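Local coordinates for transcription regulator AmtR (Mycobacterium smegmatis, PDB 5E57), which probably acts as a TetR-family transcription factor that binds regulatory DNA, and has been studied for its part in nitrogen regulation and urea metabolism, at residues T51-L56 against D115-F120; P146-L151 against R183-D188. One frame throughout, in Å; residues are numbered along the deposited sequence.

Contact 1: T51-L56 against D115-F120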
loop_
_atom_site.group_PDB
_atom_site.type_symbol
_atom_site.label_atom_id
_atom_site.label_comp_id
_atom_site.label_asym_id
_atom_site.label_seq_id
_atom_site.Cartn_x
_atom_site.Cartn_y
_atom_site.Cartn_z
ATOM N N THR A 51 18.989 -18.028 12.317
ATOM C CA THR A 51 18.729 -16.671 12.781
ATOM C C THR A 51 17.313 -16.264 12.488
ATOM O O THR A 51 16.612 -16.896 11.645
ATOM C CB THR A 51 19.619 -15.632 12.108
ATOM O OG1 THR A 51 19.261 -15.520 10.708
ATOM C CG2 THR A 51 21.048 -16.034 12.264
ATOM N N LYS A 52 16.910 -15.214 13.194
ATOM C CA LYS A 52 15.588 -14.662 13.029
ATOM C C LYS A 52 15.473 -14.161 11.595
ATOM O O LYS A 52 14.426 -14.360 10.948
ATOM C CB LYS A 52 15.318 -13.558 14.064
ATOM C CG LYS A 52 13.888 -13.061 14.042
ATOM C CD LYS A 52 13.504 -12.187 15.247
ATOM C CE LYS A 52 14.400 -11.016 15.492
ATOM N NZ LYS A 52 13.788 -10.098 16.511
ATOM N N ASP A 53 16.548 -13.531 11.096
ATOM C CA ASP A 53 16.580 -13.005 9.747
ATOM C C ASP A 53 16.292 -14.098 8.716
ATOM O O ASP A 53 15.631 -13.840 7.694
ATOM C CB ASP A 53 17.942 -12.337 9.471
ATOM C CG ASP A 53 18.039 -10.921 9.985
ATOM O OD1 ASP A 53 17.059 -10.281 10.485
ATOM O OD2 ASP A 53 19.138 -10.376 9.827
ATOM N N ASP A 54 16.827 -15.311 8.945
ATOM C CA ASP A 54 16.579 -16.427 8.054
ATOM C C ASP A 54 15.112 -16.740 8.038
ATOM O O ASP A 54 14.570 -17.213 7.002
ATOM C CB ASP A 54 17.302 -17.693 8.499
ATOM C CG ASP A 54 18.837 -17.613 8.301
ATOM O OD1 ASP A 54 19.307 -16.884 7.402
ATOM O OD2 ASP A 54 19.553 -18.277 9.061
ATOM N N ILE A 55 14.431 -16.527 9.172
ATOM C CA ILE A 55 12.968 -16.852 9.229
ATOM C C ILE A 55 12.189 -15.850 8.347
ATOM O O ILE A 55 11.348 -16.221 7.523
ATOM C CB ILE A 55 12.436 -16.788 10.689
ATOM C CG1 ILE A 55 13.152 -17.864 11.555
ATOM C CG2 ILE A 55 10.941 -16.962 10.720
ATOM C CD1 ILE A 55 12.911 -17.733 13.052
ATOM N N LEU A 56 12.518 -14.581 8.527
ATOM C CA LEU A 56 11.936 -13.491 7.762
ATOM C C LEU A 56 12.216 -13.644 6.289
ATOM O O LEU A 56 11.329 -13.401 5.465
ATOM C CB LEU A 56 12.466 -12.121 8.268
ATOM C CG LEU A 56 11.948 -10.828 7.605
ATOM C CD1 LEU A 56 10.442 -10.698 7.792
ATOM C CD2 LEU A 56 12.613 -9.582 8.160
ATOM N N ASP A 115 21.869 -4.790 3.598
ATOM C CA ASP A 115 22.481 -5.770 2.700
ATOM C C ASP A 115 21.983 -7.166 2.969
ATOM O O ASP A 115 21.884 -7.983 2.050
ATOM C CB ASP A 115 24.009 -5.753 2.811
ATOM C CG ASP A 115 24.625 -4.418 2.331
ATOM O OD1 ASP A 115 23.915 -3.595 1.721
ATOM O OD2 ASP A 115 25.837 -4.198 2.558
ATOM N N ARG A 116 21.630 -7.461 4.215
ATOM C CA ARG A 116 21.127 -8.804 4.551
ATOM C C ARG A 116 19.957 -9.191 3.668
ATOM O O ARG A 116 19.801 -10.358 3.342
ATOM C CB ARG A 116 20.657 -8.834 6.027
ATOM C CG ARG A 116 19.926 -10.110 6.423
ATOM C CD ARG A 116 20.865 -11.219 6.153
ATOM N NE ARG A 116 20.306 -12.502 6.466
ATOM C CZ ARG A 116 19.420 -13.128 5.723
ATOM N NH1 ARG A 116 18.890 -12.540 4.644
ATOM N NH2 ARG A 116 19.021 -14.322 6.087
ATOM N N PHE A 117 19.095 -8.233 3.358
ATOM C CA PHE A 117 17.851 -8.494 2.524
ATOM C C PHE A 117 17.854 -7.932 1.107
ATOM O O PHE A 117 16.792 -7.801 0.462
ATOM C CB PHE A 117 16.639 -7.950 3.279
ATOM C CG PHE A 117 16.359 -8.710 4.538
ATOM C CD1 PHE A 117 15.734 -9.946 4.474
ATOM C CD2 PHE A 117 16.761 -8.231 5.742
ATOM C CE1 PHE A 117 15.476 -10.656 5.628
ATOM C CE2 PHE A 117 16.511 -8.945 6.916
ATOM C CZ PHE A 117 15.874 -10.160 6.837
ATOM N N ALA A 118 19.047 -7.674 0.582
ATOM C CA ALA A 118 19.204 -7.281 -0.840
ATOM C C ALA A 118 18.616 -8.289 -1.778
ATOM O O ALA A 118 17.997 -7.942 -2.794
ATOM C CB ALA A 118 20.657 -7.061 -1.196
ATOM N N PRO A 119 18.826 -9.565 -1.488
ATOM C CA PRO A 119 18.337 -10.495 -2.505
ATOM C C PRO A 119 16.794 -10.472 -2.625
ATOM O O PRO A 119 16.225 -10.484 -3.725
ATOM C CB PRO A 119 18.865 -11.860 -2.014
ATOM C CG PRO A 119 20.067 -11.494 -1.162
ATOM C CD PRO A 119 19.655 -10.232 -0.470
ATOM N N PHE A 120 16.110 -10.518 -1.495
ATOM C CA PHE A 120 14.655 -10.389 -1.522
ATOM C C PHE A 120 14.253 -9.064 -2.236
ATOM O O PHE A 120 13.409 -9.073 -3.132
ATOM C CB PHE A 120 14.048 -10.437 -0.108
ATOM C CG PHE A 120 12.617 -10.019 -0.113
ATOM C CD1 PHE A 120 11.676 -10.873 -0.656
ATOM C CD2 PHE A 120 12.261 -8.718 0.245
ATOM C CE1 PHE A 120 10.378 -10.469 -0.784
ATOM C CE2 PHE A 120 10.965 -8.297 0.122
ATOM C CZ PHE A 120 10.021 -9.184 -0.397
HETATM O O HOH W 1 20.972 -14.180 8.824
HETATM O O HOH W 2 21.312 -11.610 9.494
#

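Contact 2: P146-L151 against R183-D188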
loop_
_atom_site.group_PDB
_atom_site.type_symbol
_atom_site.label_atom_id
_atom_site.label_comp_id
_atom_site.label_asym_id
_atom_site.label_seq_id
_atom_site.Cartn_x
_atom_site.Cartn_y
_atom_site.Cartn_z
ATOM N N PRO A 146 0.850 6.697 -20.610
ATOM C CA PRO A 146 2.126 6.028 -20.436
ATOM C C PRO A 146 2.641 6.052 -19.006
ATOM O O PRO A 146 3.376 5.151 -18.591
ATOM C CB PRO A 146 3.072 6.776 -21.417
ATOM C CG PRO A 146 2.391 8.062 -21.705
ATOM C CD PRO A 146 0.912 7.714 -21.684
ATOM N N GLU A 147 2.207 7.037 -18.238
ATOM C CA GLU A 147 2.725 7.253 -16.917
ATOM C C GLU A 147 2.132 6.276 -15.889
ATOM O O GLU A 147 2.643 6.185 -14.790
ATOM C CB GLU A 147 2.488 8.724 -16.505
ATOM N N ALA A 148 1.104 5.512 -16.243
ATOM C CA ALA A 148 0.423 4.684 -15.283
ATOM C C ALA A 148 1.056 3.318 -15.087
ATOM O O ALA A 148 0.489 2.475 -14.401
ATOM C CB ALA A 148 -1.031 4.500 -15.722
ATOM N N ASP A 149 2.181 3.031 -15.722
ATOM C CA ASP A 149 2.621 1.665 -15.801
ATOM C C ASP A 149 3.008 0.983 -14.504
ATOM O O ASP A 149 3.115 -0.211 -14.503
ATOM C CB ASP A 149 3.669 1.476 -16.910
ATOM C CG ASP A 149 4.978 2.170 -16.657
ATOM O OD1 ASP A 149 5.197 2.800 -15.592
ATOM O OD2 ASP A 149 5.789 2.071 -17.587
ATOM N N ASP A 150 3.234 1.711 -13.410
ATOM C CA ASP A 150 3.487 1.103 -12.039
ATOM C C ASP A 150 2.219 0.812 -11.251
ATOM O O ASP A 150 2.268 0.047 -10.259
ATOM C CB ASP A 150 4.379 2.022 -11.190
ATOM C CG ASP A 150 5.148 1.288 -10.100
ATOM O OD1 ASP A 150 5.762 0.182 -10.272
ATOM O OD2 ASP A 150 5.254 1.877 -9.035
ATOM N N LEU A 151 1.074 1.348 -11.708
ATOM C CA LEU A 151 -0.107 1.321 -10.912
ATOM C C LEU A 151 -0.729 -0.071 -10.766
ATOM O O LEU A 151 -1.227 -0.381 -9.697
ATOM C CB LEU A 151 -1.107 2.370 -11.354
ATOM C CG LEU A 151 -0.516 3.799 -11.308
ATOM C CD1 LEU A 151 -1.594 4.747 -11.733
ATOM C CD2 LEU A 151 0.018 4.196 -9.941
ATOM N N ARG A 183 -8.244 -0.778 -15.919
ATOM C CA ARG A 183 -8.708 0.581 -16.211
ATOM C C ARG A 183 -7.715 1.682 -16.097
ATOM O O ARG A 183 -7.781 2.670 -16.874
ATOM C CB ARG A 183 -9.926 0.966 -15.399
ATOM C CG ARG A 183 -11.078 0.117 -15.759
ATOM C CD ARG A 183 -12.264 0.588 -14.976
ATOM N NE ARG A 183 -13.318 -0.369 -15.177
ATOM C CZ ARG A 183 -14.248 -0.226 -16.069
ATOM N NH1 ARG A 183 -14.295 0.894 -16.828
ATOM N NH2 ARG A 183 -15.165 -1.203 -16.192
ATOM N N VAL A 184 -6.764 1.560 -15.188
ATOM C CA VAL A 184 -5.823 2.669 -14.992
ATOM C C VAL A 184 -4.897 2.733 -16.160
ATOM O O VAL A 184 -4.226 3.780 -16.362
ATOM C CB VAL A 184 -4.923 2.614 -13.724
ATOM C CG1 VAL A 184 -5.759 2.789 -12.519
ATOM C CG2 VAL A 184 -4.133 1.316 -13.623
ATOM N N LEU A 185 -4.830 1.639 -16.910
ATOM C CA LEU A 185 -3.991 1.625 -18.112
ATOM C C LEU A 185 -4.723 2.012 -19.400
ATOM O O LEU A 185 -4.131 1.964 -20.448
ATOM C CB LEU A 185 -3.442 0.242 -18.315
ATOM C CG LEU A 185 -2.682 -0.304 -17.135
ATOM C CD1 LEU A 185 -2.241 -1.724 -17.484
ATOM C CD2 LEU A 185 -1.517 0.582 -16.759
ATOM N N GLY A 186 -6.011 2.322 -19.311
ATOM C CA GLY A 186 -6.808 2.761 -20.460
ATOM C C GLY A 186 -7.527 1.604 -21.085
ATOM O O GLY A 186 -8.124 1.748 -22.111
ATOM N N PHE A 187 -7.472 0.433 -20.495
ATOM C CA PHE A 187 -8.252 -0.656 -21.062
ATOM C C PHE A 187 -9.741 -0.398 -20.810
ATOM O O PHE A 187 -10.148 -0.176 -19.666
ATOM C CB PHE A 187 -7.797 -1.981 -20.480
ATOM C CG PHE A 187 -8.478 -3.178 -21.031
ATOM C CD1 PHE A 187 -7.912 -3.897 -22.063
ATOM C CD2 PHE A 187 -9.631 -3.646 -20.454
ATOM C CE1 PHE A 187 -8.529 -5.039 -22.540
ATOM C CE2 PHE A 187 -10.255 -4.779 -20.935
ATOM C CZ PHE A 187 -9.707 -5.481 -21.978
ATOM N N ASP A 188 -10.525 -0.440 -21.893
ATOM C CA ASP A 188 -11.994 -0.325 -21.851
ATOM C C ASP A 188 -12.677 -1.514 -22.552
ATOM O O ASP A 188 -13.818 -1.400 -22.937
ATOM C CB ASP A 188 -12.466 1.008 -22.500
#

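Contact 1: T51-L56 against D115-F120
The guanidinium of Arg116 carries Asp53 CB over one face and the carboxylate of Asp54 at its edge, with a water in plane there as well. The Phe117 ring has Arg116 CG on one face, 3.6 Å above its plane and offset toward the rim, while the carbonyl oxygen of Asp53 meets the ring edge near CZ. Leu56 CD2 lies 3.6 Å from Phe117 CZ, neither over a face nor at the edge, and the two side chains run roughly perpendicular to each other. Arg116 NH2 forms a salt bridge with Asp54 OD1 at 2.9 Å, but the hydrogen bond is bent, 125° at the hydrogen, and weak. Arg116 NE donates separately to a water 3.0 Å away that also bonds Thr51 OG1. Asp53 OD2 stands well out of the guanidinium plane, whereas its OD1 is bonded to Tyr26. Thr51 and Asp54 form a capping box: Asp54 N donates to Thr51 OG1 at 3.0 Å, and Thr51 N weakly to Asp54 OD2 at 3.3 Å. One carboxylate thus serves both helix cap and salt bridge. Beside this hydrated pair, Phe117 packs on Leu56 and on Asp53, and both aspartates probably stabilise the arginine charge.

Contact 2: P146-L151 against R183-D188
Two turns at helix ends meet here through apolar side chains: Ala148 to Leu151 form a type I turn leading into helix 151-165, and Arg183 to Gly186 form another where helix 173-183 ends. The second is completed by a Schellman motif in which Gly186 takes a positive phi of 95°, with backbone angles at which a CB would clash with the carbonyl oxygen of Leu185. The backbones come nearest at Ala148 and Leu185, whose CA atoms are 6.1 Å apart. Ala148 points its methyl toward the other turn, and CB rests 3.3 Å from the carbonyl oxygen of Val184, in van der Waals contact and possibly a weak C-H···O approach. Leu185 extends one branch to the same alanine: CD2 lies 3.6 Å from Ala148 O and 4.1 Å from Ala148 CB. That carbonyl already accepts the turn bond from Leu151 N at 3.0 Å, so the leucine methyl packs beside an oxygen with a polar partner. At the far end of the turn, Leu151 CB meets Val184 CG2 at 3.9 Å; the valine rotamer (chi1 -68°) makes CG2 the branch that faces it. Around the pair, Leu185 also packs on Ala135, Val138 and Ile139 of helix 118-142, and Asp149 forms a salt bridge to Arg132 of that helix. Leu151 and Val184 additionally touch Ile177 and Gly180 of the second subunit, respectively. The arrangement is that of a Schellman-terminated helix packed against a helix-entry turn, consistent with the helical ligand-binding domain of TetR-family proteins, beside the subunit interface.

From the N terminus, the chain passes through helices 9-23, 31-38 and 42-45, the region of the predicted helix-turn-helix, before reaching helix 52-61. Contact 1 closes a loop of 58 intervening residues, mostly helical, by bringing the beginning of that helix against the approach to helix 118-142, and so joins the DNA-binding part to the larger helical domain. Helix 118-142 then runs on toward contact 2, which closes a shorter loop of 31 residues containing helices 151-165 and 173-183. The two loops follow in series, neither nesting nor crossing. Their centres lie 33 Å apart, and contact 2 alone has the second subunit beside it.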